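Long-range contacts in tryptophan halogenase (Shewanella frigidimarina, PDB 2PYX), which is probably an FAD-dependent monooxygenase of the tryptophan halogenase family, whose characterised members include enzymes that halogenate tryptophan: residues A[98-103]-A[417-422]; A[94-99]-A[275-280]; A[48-53]-A[195-200]; A[224-229]-A[348-353]. One frame throughout, in Å; residues are numbered along the deposited sequence. Where two conformers were deposited one is given.

Contact 1 (A[98-103]-A[417-422])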
loop_
_atom_site.group_PDB
_atom_site.type_symbol
_atom_site.label_atom_id
_atom_site.label_comp_id
_atom_site.label_asym_id
_atom_site.label_seq_id
_atom_site.Cartn_x
_atom_site.Cartn_y
_atom_site.Cartn_z
ATOM N N CYS A 98 -13.829 -5.323 -15.895
ATOM C CA CYS A 98 -15.079 -4.701 -16.283
ATOM C C CYS A 98 -16.142 -5.610 -16.912
ATOM O O CYS A 98 -17.350 -5.398 -16.715
ATOM C CB CYS A 98 -14.858 -3.553 -17.258
ATOM S SG CYS A 98 -13.845 -2.241 -16.600
ATOM N N LYS A 99 -15.680 -6.562 -17.732
ATOM C CA LYS A 99 -16.607 -7.370 -18.526
ATOM C C LYS A 99 -16.216 -8.836 -18.445
ATOM O O LYS A 99 -15.071 -9.160 -18.194
ATOM C CB LYS A 99 -16.535 -6.923 -19.984
ATOM C CG LYS A 99 -17.049 -5.514 -20.285
ATOM C CD LYS A 99 -16.581 -5.132 -21.691
ATOM C CE LYS A 99 -16.938 -3.721 -22.119
ATOM N NZ LYS A 99 -16.196 -3.373 -23.398
ATOM N N ASP A 100 -17.197 -9.714 -18.672
ATOM C CA ASP A 100 -16.893 -11.122 -18.878
ATOM C C ASP A 100 -15.943 -11.208 -20.077
ATOM O O ASP A 100 -16.269 -10.647 -21.134
ATOM C CB ASP A 100 -18.171 -11.891 -19.150
ATOM C CG ASP A 100 -19.071 -11.924 -17.952
ATOM O OD1 ASP A 100 -18.628 -12.487 -16.951
ATOM O OD2 ASP A 100 -20.168 -11.383 -18.027
ATOM N N PRO A 101 -14.778 -11.838 -19.903
ATOM C CA PRO A 101 -13.762 -11.817 -20.963
ATOM C C PRO A 101 -14.215 -12.378 -22.320
ATOM O O PRO A 101 -14.912 -13.411 -22.374
ATOM C CB PRO A 101 -12.629 -12.623 -20.373
ATOM C CG PRO A 101 -12.781 -12.418 -18.893
ATOM C CD PRO A 101 -14.243 -12.496 -18.699
ATOM N N GLN A 102 -13.892 -11.636 -23.382
ATOM C CA GLN A 102 -14.115 -12.076 -24.768
ATOM C C GLN A 102 -12.772 -11.948 -25.485
ATOM O O GLN A 102 -12.023 -10.984 -25.279
ATOM C CB GLN A 102 -15.173 -11.238 -25.450
ATOM C CG GLN A 102 -16.612 -11.517 -25.045
ATOM C CD GLN A 102 -17.568 -10.619 -25.796
ATOM O OE1 GLN A 102 -17.605 -9.410 -25.558
ATOM N NE2 GLN A 102 -18.295 -11.177 -26.742
ATOM N N SER A 103 -12.457 -12.898 -26.355
ATOM C CA SER A 103 -11.129 -12.977 -26.958
ATOM C C SER A 103 -10.748 -11.763 -27.809
ATOM O O SER A 103 -9.565 -11.439 -27.942
ATOM C CB SER A 103 -11.054 -14.239 -27.828
ATOM O OG SER A 103 -12.129 -14.283 -28.774
ATOM N N ARG A 417 -19.449 -7.565 -15.083
ATOM C CA ARG A 417 -19.345 -9.034 -15.158
ATOM C C ARG A 417 -20.642 -9.698 -14.684
ATOM O O ARG A 417 -21.180 -9.357 -13.648
ATOM C CB ARG A 417 -18.185 -9.539 -14.338
ATOM C CG ARG A 417 -16.857 -9.441 -14.978
ATOM C CD ARG A 417 -15.733 -9.671 -14.016
ATOM N NE ARG A 417 -14.468 -10.049 -14.613
ATOM C CZ ARG A 417 -14.110 -11.311 -14.888
ATOM N NH1 ARG A 417 -14.915 -12.331 -14.591
ATOM N NH2 ARG A 417 -12.933 -11.571 -15.402
ATOM N N GLN A 418 -21.108 -10.671 -15.474
ATOM C CA GLN A 418 -22.405 -11.334 -15.266
ATOM C C GLN A 418 -22.298 -12.851 -15.163
ATOM O O GLN A 418 -23.201 -13.471 -14.596
ATOM C CB GLN A 418 -23.382 -11.026 -16.409
ATOM C CG GLN A 418 -23.936 -9.617 -16.415
ATOM C CD GLN A 418 -24.929 -9.341 -15.280
ATOM O OE1 GLN A 418 -25.160 -10.187 -14.404
ATOM N NE2 GLN A 418 -25.519 -8.151 -15.295
ATOM N N GLU A 419 -21.224 -13.461 -15.665
ATOM C CA GLU A 419 -21.213 -14.943 -15.781
ATOM C C GLU A 419 -21.069 -15.664 -14.451
ATOM O O GLU A 419 -21.557 -16.804 -14.282
ATOM C CB GLU A 419 -20.125 -15.419 -16.744
ATOM C CG GLU A 419 -20.430 -15.050 -18.182
ATOM C CD GLU A 419 -21.741 -15.651 -18.649
ATOM O OE1 GLU A 419 -21.850 -16.900 -18.592
ATOM O OE2 GLU A 419 -22.655 -14.880 -19.048
ATOM N N ASP A 420 -20.417 -15.014 -13.491
ATOM C CA ASP A 420 -20.084 -15.652 -12.237
ATOM C C ASP A 420 -20.837 -15.058 -11.051
ATOM O O ASP A 420 -20.926 -13.824 -10.874
ATOM C CB ASP A 420 -18.599 -15.523 -11.960
ATOM C CG ASP A 420 -17.756 -16.142 -13.039
ATOM O OD1 ASP A 420 -17.804 -17.403 -13.131
ATOM O OD2 ASP A 420 -17.063 -15.375 -13.750
ATOM N N ARG A 421 -21.320 -15.951 -10.189
ATOM C CA ARG A 421 -22.040 -15.522 -8.978
ATOM C C ARG A 421 -21.222 -14.531 -8.149
ATOM O O ARG A 421 -21.790 -13.609 -7.570
ATOM C CB ARG A 421 -22.415 -16.751 -8.129
ATOM C CG ARG A 421 -23.224 -16.383 -6.882
ATOM C CD ARG A 421 -23.689 -17.576 -6.083
ATOM N NE ARG A 421 -22.598 -18.383 -5.508
ATOM C CZ ARG A 421 -22.065 -18.252 -4.308
ATOM N NH1 ARG A 421 -22.407 -17.232 -3.543
ATOM N NH2 ARG A 421 -21.173 -19.112 -3.871
ATOM N N TYR A 422 -19.935 -14.797 -8.041
ATOM C CA TYR A 422 -19.017 -13.932 -7.267
ATOM C C TYR A 422 -19.183 -12.461 -7.657
ATOM O O TYR A 422 -19.341 -11.572 -6.796
ATOM C CB TYR A 422 -17.576 -14.360 -7.494
ATOM C CG TYR A 422 -16.522 -13.501 -6.835
ATOM C CD1 TYR A 422 -16.126 -13.731 -5.528
ATOM C CD2 TYR A 422 -15.870 -12.514 -7.557
ATOM C CE1 TYR A 422 -15.100 -13.021 -4.940
ATOM C CE2 TYR A 422 -14.879 -11.772 -6.995
ATOM C CZ TYR A 422 -14.487 -12.019 -5.681
ATOM O OH TYR A 422 -13.487 -11.313 -5.077
HETATM O O HOH W 1 -18.053 -12.922 -14.284
#
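Lys99 and Arg417 bring the two backbones closest, with their CA atoms 4.6 Å apart, where the loop 98-103 passes the segment 417-422. The carboxylate of Asp100 reaches across and receives two consecutive backbone N-H groups: OD2 accepts from N of Gln418 at 2.8 Å, and OD1 from N of Glu419 at 3.1 Å. Both donors come in on the syn side, 21° and 29° out of the carboxylate plane. CG of Glu419 packs against the carboxylate, 3.4 Å from CG of Asp100, and the two side chains cross at about a right angle. OD2 of Asp100 and OE2 of Glu419 lie 4.4 Å apart, and the two N-H bonds probably offset the resulting repulsion. Here, at the surface, the loop after strand 87-95 meets the turn leading into helix 421-425; Asp420 stands at the N-cap position, though its side chain makes no capping bond. A water accepts from NH1 of Arg417 and donates both to OD1 of Asp100 and to OD2 of Asp420. With an alanine in place of Asp100, the N-H groups of Gln418 and Glu419 would probably lose their acceptor and the water one of its partners. Arg417 extends from CG to NE, and NE donates to the carbonyl of Asn96. Lys99 O and Pro101 CD lie over one face of its guanidinium group, while Pro101 CG approaches NH2 of Arg417 to 3.6 Å.

Contact 2 (A[94-99]-A[275-280])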
loop_
_atom_site.group_PDB
_atom_site.type_symbol
_atom_site.label_atom_id
_atom_site.label_comp_id
_atom_site.label_asym_id
_atom_site.label_seq_id
_atom_site.Cartn_x
_atom_site.Cartn_y
_atom_site.Cartn_z
ATOM N N PHE A 94 -5.439 -2.779 -14.146
ATOM C CA PHE A 94 -6.565 -3.689 -13.893
ATOM C C PHE A 94 -7.033 -4.264 -15.238
ATOM O O PHE A 94 -7.462 -3.507 -16.113
ATOM C CB PHE A 94 -7.669 -2.937 -13.168
ATOM C CG PHE A 94 -7.254 -2.537 -11.794
ATOM C CD1 PHE A 94 -7.248 -3.463 -10.756
ATOM C CD2 PHE A 94 -6.786 -1.253 -11.523
ATOM C CE1 PHE A 94 -6.804 -3.106 -9.492
ATOM C CE2 PHE A 94 -6.342 -0.904 -10.244
ATOM C CZ PHE A 94 -6.382 -1.827 -9.234
ATOM N N ILE A 95 -6.956 -5.590 -15.357
ATOM C CA ILE A 95 -7.211 -6.300 -16.593
ATOM C C ILE A 95 -8.430 -7.182 -16.358
ATOM O O ILE A 95 -8.453 -7.931 -15.391
ATOM C CB ILE A 95 -5.966 -7.103 -16.984
ATOM C CG1 ILE A 95 -4.759 -6.144 -17.085
ATOM C CG2 ILE A 95 -6.200 -7.851 -18.277
ATOM C CD1 ILE A 95 -3.443 -6.842 -17.151
ATOM N N ASN A 96 -9.390 -7.140 -17.279
ATOM C CA ASN A 96 -10.570 -7.984 -17.279
ATOM C C ASN A 96 -11.499 -7.808 -16.078
ATOM O O ASN A 96 -12.277 -8.681 -15.764
ATOM C CB ASN A 96 -10.195 -9.463 -17.455
ATOM C CG ASN A 96 -9.570 -9.753 -18.802
ATOM O OD1 ASN A 96 -9.636 -8.934 -19.705
ATOM N ND2 ASN A 96 -8.898 -10.883 -18.893
ATOM N N TRP A 97 -11.451 -6.641 -15.453
ATOM C CA TRP A 97 -12.320 -6.388 -14.310
ATOM C C TRP A 97 -13.706 -5.938 -14.726
ATOM O O TRP A 97 -14.660 -6.070 -13.959
ATOM C CB TRP A 97 -11.712 -5.294 -13.398
ATOM C CG TRP A 97 -10.709 -5.796 -12.475
ATOM C CD1 TRP A 97 -9.435 -6.200 -12.727
ATOM C CD2 TRP A 97 -10.902 -5.925 -11.065
ATOM N NE1 TRP A 97 -8.823 -6.619 -11.555
ATOM C CE2 TRP A 97 -9.711 -6.441 -10.516
ATOM C CE3 TRP A 97 -11.992 -5.651 -10.211
ATOM C CZ2 TRP A 97 -9.577 -6.692 -9.156
ATOM C CZ3 TRP A 97 -11.839 -5.894 -8.854
ATOM C CH2 TRP A 97 -10.657 -6.420 -8.350
ATOM N N CYS A 98 -13.829 -5.323 -15.895
ATOM C CA CYS A 98 -15.079 -4.701 -16.283
ATOM C C CYS A 98 -16.142 -5.610 -16.912
ATOM O O CYS A 98 -17.350 -5.398 -16.715
ATOM C CB CYS A 98 -14.858 -3.553 -17.258
ATOM S SG CYS A 98 -13.845 -2.241 -16.600
ATOM N N LYS A 99 -15.680 -6.562 -17.732
ATOM C CA LYS A 99 -16.607 -7.370 -18.526
ATOM C C LYS A 99 -16.216 -8.836 -18.445
ATOM O O LYS A 99 -15.071 -9.160 -18.194
ATOM C CB LYS A 99 -16.535 -6.923 -19.984
ATOM C CG LYS A 99 -17.049 -5.514 -20.285
ATOM C CD LYS A 99 -16.581 -5.132 -21.691
ATOM C CE LYS A 99 -16.938 -3.721 -22.119
ATOM N NZ LYS A 99 -16.196 -3.373 -23.398
ATOM N N HIS A 275 0.093 -5.654 -11.910
ATOM C CA HIS A 275 -1.058 -6.089 -12.684
ATOM C C HIS A 275 -2.008 -6.835 -11.763
ATOM O O HIS A 275 -1.589 -7.581 -10.863
ATOM C CB HIS A 275 -0.633 -6.973 -13.839
ATOM C CG HIS A 275 0.115 -6.226 -14.891
ATOM N ND1 HIS A 275 0.341 -6.752 -16.145
ATOM C CD2 HIS A 275 0.646 -4.978 -14.902
ATOM C CE1 HIS A 275 1.013 -5.871 -16.869
ATOM N NE2 HIS A 275 1.219 -4.790 -16.139
ATOM N N SER A 276 -3.291 -6.584 -11.991
ATOM C CA SER A 276 -4.370 -7.224 -11.260
ATOM C C SER A 276 -5.342 -7.689 -12.317
ATOM O O SER A 276 -5.994 -6.879 -12.957
ATOM C CB SER A 276 -5.049 -6.186 -10.359
ATOM O OG SER A 276 -6.279 -6.669 -9.871
ATOM N N THR A 277 -5.454 -9.009 -12.499
ATOM C CA THR A 277 -6.271 -9.571 -13.559
ATOM C C THR A 277 -7.414 -10.330 -12.896
ATOM O O THR A 277 -7.212 -11.340 -12.213
ATOM C CB THR A 277 -5.442 -10.518 -14.488
ATOM O OG1 THR A 277 -4.302 -9.814 -14.988
ATOM C CG2 THR A 277 -6.292 -10.986 -15.628
ATOM N N ALA A 278 -8.620 -9.862 -13.136
ATOM C CA ALA A 278 -9.815 -10.440 -12.547
ATOM C C ALA A 278 -10.044 -11.853 -13.062
ATOM O O ALA A 278 -9.777 -12.130 -14.235
ATOM C CB ALA A 278 -11.052 -9.591 -12.815
ATOM N N GLN A 279 -10.537 -12.696 -12.156
ATOM C CA GLN A 279 -10.819 -14.112 -12.394
ATOM C C GLN A 279 -12.268 -14.384 -11.982
ATOM O O GLN A 279 -12.949 -13.457 -11.477
ATOM C CB GLN A 279 -9.834 -14.977 -11.607
ATOM C CG GLN A 279 -8.376 -14.673 -11.838
ATOM C CD GLN A 279 -7.938 -14.949 -13.265
ATOM O OE1 GLN A 279 -8.339 -15.976 -13.861
ATOM N NE2 GLN A 279 -7.124 -14.039 -13.841
ATOM N N PRO A 280 -12.783 -15.617 -12.199
ATOM C CA PRO A 280 -14.176 -15.876 -11.829
ATOM C C PRO A 280 -14.534 -15.629 -10.361
ATOM O O PRO A 280 -15.695 -15.280 -10.103
ATOM C CB PRO A 280 -14.375 -17.341 -12.240
ATOM C CG PRO A 280 -13.424 -17.506 -13.399
ATOM C CD PRO A 280 -12.201 -16.740 -12.981
HETATM O O HOH W 2 -9.030 -13.100 -16.777
#
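Trp97 folds its indole back over the segment 275-280, so that it meets Ser276 and Ala278. From CB the side chain sets CG beside the backbone N (chi1 -82°), and at CG the ring already lies against the methyl of Ala278. CB of Ala278 sits 3.8 Å from the centroid of the five-membered ring of Trp97, a CH-pi contact over the face. CD1 runs past the carbonyl oxygen of Ser276. NE1 then has two weak hydrogen bonds, to OG of Ser276 at 3.1 Å and to O of the same residue at 3.2 Å, both well bent. CE2 and CZ2 carry on along the hydroxyl, with CZ2 of Trp97 3.4 Å from OG of Ser276. The opposite face of the indole receives CD1 of Phe94, which clamps the ring between Phe94 and Ala278.

The backbones underneath pair in parallel, with Ile95 N donating to Ser276 O and Ala278 N to Ile95 O. Phe94 and Ser276 share one face of the sheet, and CD1 of Phe94 touches CB of Ser276 at 3.5 Å; on the other face CB of Ile95 lies 3.8 Å from OG1 of Thr277. Asn96 takes a left-handed backbone conformation just past this pairing, and a water links its ND2 to O of Ala278. Phe94 reaches Glu361, a predicted tryptophan-binding residue, which is consistent with this part of the large mixed sheet lying beside the substrate pocket of a flavin-dependent halogenase.

Contact 3 (A[48-53]-A[195-200])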
loop_
_atom_site.group_PDB
_atom_site.type_symbol
_atom_site.label_atom_id
_atom_site.label_comp_id
_atom_site.label_asym_id
_atom_site.label_seq_id
_atom_site.Cartn_x
_atom_site.Cartn_y
_atom_site.Cartn_z
ATOM N N ILE A 48 12.114 -5.952 19.996
ATOM C CA ILE A 48 12.200 -7.368 20.397
ATOM C C ILE A 48 11.603 -8.164 19.249
ATOM O O ILE A 48 10.410 -8.041 18.938
ATOM C CB ILE A 48 11.427 -7.667 21.695
ATOM C CG1 ILE A 48 11.934 -6.797 22.844
ATOM C CG2 ILE A 48 11.561 -9.180 22.022
ATOM C CD1 ILE A 48 11.064 -6.814 24.087
ATOM N N GLU A 49 12.443 -8.998 18.641
ATOM C CA GLU A 49 12.099 -9.810 17.479
ATOM C C GLU A 49 12.130 -11.296 17.864
ATOM O O GLU A 49 13.090 -11.741 18.488
ATOM C CB GLU A 49 13.108 -9.505 16.360
ATOM C CG GLU A 49 12.773 -10.161 15.073
ATOM C CD GLU A 49 13.615 -9.738 13.906
ATOM O OE1 GLU A 49 14.597 -9.005 14.087
ATOM O OE2 GLU A 49 13.270 -10.165 12.782
ATOM N N SER A 50 11.106 -12.035 17.452
ATOM C CA SER A 50 11.056 -13.481 17.671
ATOM C C SER A 50 12.228 -14.150 16.968
ATOM O O SER A 50 12.557 -13.789 15.837
ATOM C CB SER A 50 9.765 -14.062 17.099
ATOM O OG SER A 50 9.732 -15.462 17.298
ATOM N N PRO A 51 12.873 -15.129 17.625
ATOM C CA PRO A 51 13.893 -15.893 16.911
ATOM C C PRO A 51 13.310 -16.926 15.919
ATOM O O PRO A 51 14.063 -17.552 15.184
ATOM C CB PRO A 51 14.653 -16.588 18.043
ATOM C CG PRO A 51 13.634 -16.787 19.080
ATOM C CD PRO A 51 12.742 -15.574 19.024
ATOM N N ASP A 52 11.986 -17.087 15.894
ATOM C CA ASP A 52 11.330 -18.009 14.969
ATOM C C ASP A 52 11.443 -17.538 13.523
ATOM O O ASP A 52 11.348 -16.343 13.248
ATOM C CB ASP A 52 9.850 -18.140 15.315
ATOM C CG ASP A 52 9.620 -18.625 16.730
ATOM O OD1 ASP A 52 10.498 -19.336 17.275
ATOM O OD2 ASP A 52 8.556 -18.285 17.296
ATOM N N VAL A 53 11.636 -18.483 12.601
ATOM C CA VAL A 53 11.709 -18.168 11.170
ATOM C C VAL A 53 10.386 -17.566 10.697
ATOM O O VAL A 53 9.310 -18.122 10.953
ATOM C CB VAL A 53 12.035 -19.417 10.322
ATOM N N ARG A 195 16.747 -10.377 20.204
ATOM C CA ARG A 195 16.149 -11.538 19.557
ATOM C C ARG A 195 15.696 -12.519 20.625
ATOM O O ARG A 195 16.534 -13.258 21.167
ATOM C CB ARG A 195 17.173 -12.243 18.664
ATOM C CG ARG A 195 17.602 -11.489 17.418
ATOM C CD ARG A 195 16.424 -11.213 16.507
ATOM N NE ARG A 195 16.722 -11.534 15.108
ATOM C CZ ARG A 195 16.135 -12.494 14.398
ATOM N NH1 ARG A 195 15.182 -13.257 14.925
ATOM N NH2 ARG A 195 16.497 -12.683 13.137
ATOM N N ASP A 196 14.405 -12.534 20.939
ATOM C CA ASP A 196 13.872 -13.346 22.051
ATOM C C ASP A 196 12.352 -13.429 22.040
ATOM O O ASP A 196 11.689 -12.701 21.291
ATOM C CB ASP A 196 14.326 -12.711 23.375
ATOM C CG ASP A 196 14.327 -13.698 24.552
ATOM O OD1 ASP A 196 13.935 -14.873 24.365
ATOM O OD2 ASP A 196 14.747 -13.262 25.645
ATOM N N HIS A 197 11.797 -14.307 22.876
ATOM C CA HIS A 197 10.350 -14.400 23.082
ATOM C C HIS A 197 9.898 -13.601 24.281
ATOM O O HIS A 197 10.664 -13.406 25.236
ATOM C CB HIS A 197 9.941 -15.854 23.306
ATOM C CG HIS A 197 10.416 -16.773 22.237
ATOM N ND1 HIS A 197 11.659 -17.368 22.268
ATOM C CD2 HIS A 197 9.827 -17.185 21.089
ATOM C CE1 HIS A 197 11.807 -18.125 21.196
ATOM N NE2 HIS A 197 10.711 -18.029 20.464
ATOM N N VAL A 198 8.645 -13.162 24.249
ATOM C CA VAL A 198 8.022 -12.484 25.384
ATOM C C VAL A 198 7.199 -13.523 26.125
ATOM O O VAL A 198 6.271 -14.122 25.564
ATOM C CB VAL A 198 7.142 -11.318 24.937
ATOM C CG1 VAL A 198 6.417 -10.687 26.104
ATOM C CG2 VAL A 198 8.017 -10.280 24.207
ATOM N N SER A 199 7.548 -13.733 27.387
ATOM C CA SER A 199 6.872 -14.739 28.198
ATOM C C SER A 199 5.690 -14.174 28.971
ATOM O O SER A 199 4.690 -14.869 29.173
ATOM C CB SER A 199 7.860 -15.375 29.170
ATOM O OG SER A 199 8.856 -16.099 28.469
ATOM N N GLN A 200 5.817 -12.951 29.465
ATOM C CA GLN A 200 4.709 -12.282 30.149
ATOM C C GLN A 200 4.629 -10.841 29.741
ATOM O O GLN A 200 5.658 -10.208 29.501
ATOM C CB GLN A 200 4.884 -12.265 31.659
ATOM C CG GLN A 200 4.900 -13.606 32.316
ATOM C CD GLN A 200 5.216 -13.483 33.772
ATOM O OE1 GLN A 200 6.324 -13.841 34.212
ATOM N NE2 GLN A 200 4.280 -12.961 34.538
#
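Glu49 and Arg195 form a single parallel bridge, from which Asp196 N donates to Glu49 O at 2.9 Å. Charge supplies the second link. In the conformer described, the carboxylate of Glu49 lies flat over the guanidinium of Arg195, the planes 15° apart and CD of Glu49 3.7 Å above its centre; Arg195 was modelled in two, so this pairing may be partial. The salt bridge from OE1 of Glu49 to NE of Arg195, 3.5 Å, therefore acts through charge alone, while OE1 also accepts from NE2 of His193. A weak but nearly straight hydrogen bond joins NE2 of His197 to OD1 of Asp52, met at the edge of the imidazole. CD of Pro51 lies over the face of the same ring in a CH-pi contact whose exact spacing is doubtful. The apolar contact is CG2 of Ile48 against CG2 of Val198. Val198 is a predicted FAD-binding residue, and Glu49 lies close to Gly15, another. An acidic residue ending the second strand, beside the glycine-rich turn, is characteristic of the FAD-binding Rossmann fold, where it commonly meets the adenosine ribose.

Contact 4 (A[224-229]-A[348-353])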
loop_
_atom_site.group_PDB
_atom_site.type_symbol
_atom_site.label_atom_id
_atom_site.label_comp_id
_atom_site.label_asym_id
_atom_site.label_seq_id
_atom_site.Cartn_x
_atom_site.Cartn_y
_atom_site.Cartn_z
ATOM N N LEU A 224 5.695 3.056 26.108
ATOM C CA LEU A 224 4.850 2.980 24.942
ATOM C C LEU A 224 5.272 1.714 24.233
ATOM O O LEU A 224 6.471 1.486 24.020
ATOM C CB LEU A 224 5.081 4.185 24.044
ATOM C CG LEU A 224 4.127 4.281 22.870
ATOM C CD1 LEU A 224 2.690 4.528 23.264
ATOM C CD2 LEU A 224 4.619 5.389 21.960
ATOM N N PHE A 225 4.299 0.868 23.906
ATOM C CA PHE A 225 4.538 -0.424 23.300
ATOM C C PHE A 225 3.924 -0.471 21.904
ATOM O O PHE A 225 2.746 -0.118 21.751
ATOM C CB PHE A 225 3.950 -1.510 24.189
ATOM C CG PHE A 225 4.685 -1.646 25.466
ATOM C CD1 PHE A 225 4.427 -0.802 26.530
ATOM C CD2 PHE A 225 5.729 -2.582 25.573
ATOM C CE1 PHE A 225 5.188 -0.898 27.724
ATOM C CE2 PHE A 225 6.466 -2.656 26.778
ATOM C CZ PHE A 225 6.198 -1.840 27.810
ATOM N N ILE A 226 4.697 -0.909 20.911
ATOM C CA ILE A 226 4.207 -0.943 19.554
ATOM C C ILE A 226 3.991 -2.391 19.217
ATOM O O ILE A 226 4.943 -3.192 19.264
ATOM C CB ILE A 226 5.199 -0.332 18.559
ATOM C CG1 ILE A 226 5.776 0.990 19.029
ATOM C CG2 ILE A 226 4.543 -0.232 17.187
ATOM C CD1 ILE A 226 4.800 2.016 19.378
ATOM N N ASP A 227 2.760 -2.757 18.867
ATOM C CA ASP A 227 2.462 -4.125 18.515
ATOM C C ASP A 227 2.713 -4.329 17.017
ATOM O O ASP A 227 1.910 -3.900 16.188
ATOM C CB ASP A 227 1.014 -4.468 18.862
ATOM C CG ASP A 227 0.699 -5.939 18.689
ATOM O OD1 ASP A 227 1.487 -6.644 18.059
ATOM O OD2 ASP A 227 -0.373 -6.378 19.147
ATOM N N CYS A 228 3.823 -4.995 16.693
ATOM C CA CYS A 228 4.173 -5.416 15.359
ATOM C C CYS A 228 4.216 -6.960 15.249
ATOM O O CYS A 228 4.984 -7.533 14.470
ATOM C CB CYS A 228 5.507 -4.761 14.983
ATOM S SG CYS A 228 5.371 -2.966 14.871
ATOM N N THR A 229 3.364 -7.623 16.026
ATOM C CA THR A 229 3.376 -9.092 16.094
ATOM C C THR A 229 2.601 -9.792 14.954
ATOM O O THR A 229 2.480 -11.035 14.951
ATOM C CB THR A 229 2.815 -9.584 17.443
ATOM O OG1 THR A 229 1.428 -9.221 17.597
ATOM C CG2 THR A 229 3.648 -9.056 18.563
ATOM N N ILE A 348 0.149 0.832 20.619
ATOM C CA ILE A 348 -0.314 1.098 19.257
ATOM C C ILE A 348 0.110 -0.050 18.337
ATOM O O ILE A 348 1.239 -0.520 18.360
ATOM C CB ILE A 348 0.140 2.505 18.790
ATOM C CG1 ILE A 348 -0.523 2.901 17.461
ATOM C CG2 ILE A 348 1.656 2.629 18.750
ATOM C CD1 ILE A 348 -0.173 4.313 17.000
ATOM N N ALA A 349 -0.838 -0.513 17.518
ATOM C CA ALA A 349 -0.601 -1.612 16.604
ATOM C C ALA A 349 -0.222 -1.062 15.225
ATOM O O ALA A 349 -0.884 -0.157 14.693
ATOM C CB ALA A 349 -1.803 -2.525 16.491
ATOM N N ILE A 350 0.825 -1.631 14.647
ATOM C CA ILE A 350 1.307 -1.215 13.336
ATOM C C ILE A 350 1.540 -2.475 12.484
ATOM O O ILE A 350 2.158 -3.456 12.952
ATOM C CB ILE A 350 2.577 -0.334 13.439
ATOM C CG1 ILE A 350 2.276 0.894 14.317
ATOM C CG2 ILE A 350 3.120 0.050 12.077
ATOM C CD1 ILE A 350 3.363 1.945 14.429
ATOM N N GLY A 351 1.033 -2.444 11.262
ATOM C CA GLY A 351 1.056 -3.590 10.395
ATOM C C GLY A 351 -0.154 -4.479 10.613
ATOM O O GLY A 351 -1.252 -3.977 10.952
HETATM N N MSE A 352 0.015 -5.775 10.352
HETATM C CA MSE A 352 -1.086 -6.740 10.399
HETATM C C MSE A 352 -1.702 -6.879 11.787
HETATM O O MSE A 352 -2.854 -7.329 11.916
HETATM C CB MSE A 352 -0.615 -8.092 9.882
HETATM C CG MSE A 352 -0.119 -7.971 8.460
HETATM SE SE MSE A 352 0.565 -9.630 7.708
HETATM C CE MSE A 352 -0.818 -10.609 7.998
ATOM N N ALA A 353 -0.953 -6.495 12.831
ATOM C CA ALA A 353 -1.510 -6.496 14.171
ATOM C C ALA A 353 -2.704 -5.547 14.278
ATOM O O ALA A 353 -3.586 -5.751 15.134
ATOM C CB ALA A 353 -0.475 -6.143 15.223
#
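Ile226, Ile348 and Ile350 form the apolar centre of this contact between neighbouring parallel strands of the Rossmann-type sheet. CG2 of Ile226 packs on CD1 of Ile350 at 3.7 Å. The side chains of Ile226 and Ile348 lie side by side, pointing the same way, with CD1 facing CG2, although how closely they approach is doubtful, since Ile348 was modelled in two conformers. Leu375 and Thr371 of helix 363-377 cover this side. Further along, SG of Cys228 touches CB of Ile350 at 4.1 Å and also reaches Ala18, a predicted FAD-binding residue.

Three backbone hydrogen bonds hold the strands together: Ile348 N to Phe225 O, Asp227 N to Ile348 O, and Ile350 N to Asp227 O. On the other face of the sheet Asp227 holds its CG anti to the backbone N (chi1 -172°), which lays OD1 3.5 Å from CB of Ala353. OD2 accepts from the backbone N of Leu235 and of Leu236. With a leucine in place of Asp227, these N-H groups would probably be left without an acceptor, and the turn to Thr229 would be likely to loosen. OD1 of Asp227 closes that Asx turn by accepting from N of Thr229 at 2.9 Å, and its syn lone pair takes the hydroxyl OG1 of Thr229 at 2.6 Å.

How the contacts relate
From the N terminus, strand 44-49 and the loop after it are joined by residues 195-200, which close contact 3 at the edge of the Rossmann-type sheet. Before that, residues 94-99 open contact 2 and the overlapping 98-103 opens contact 1, so contact 3 crosses both. Contact 4 opens at strand 224-227; contact 2 closes next, at 275-280, so these two also cross. Contact 4 closes at 348-353, entirely within the long excursion that contact 1 completes at 417-422. Contacts 3 and 4 join strands of one sheet, whereas contact 2 pairs strands within the larger sheet, and contact 1 joins the loop after one of them to the turn before helix 421-425, touching contact 2 through Arg417 and Asn96.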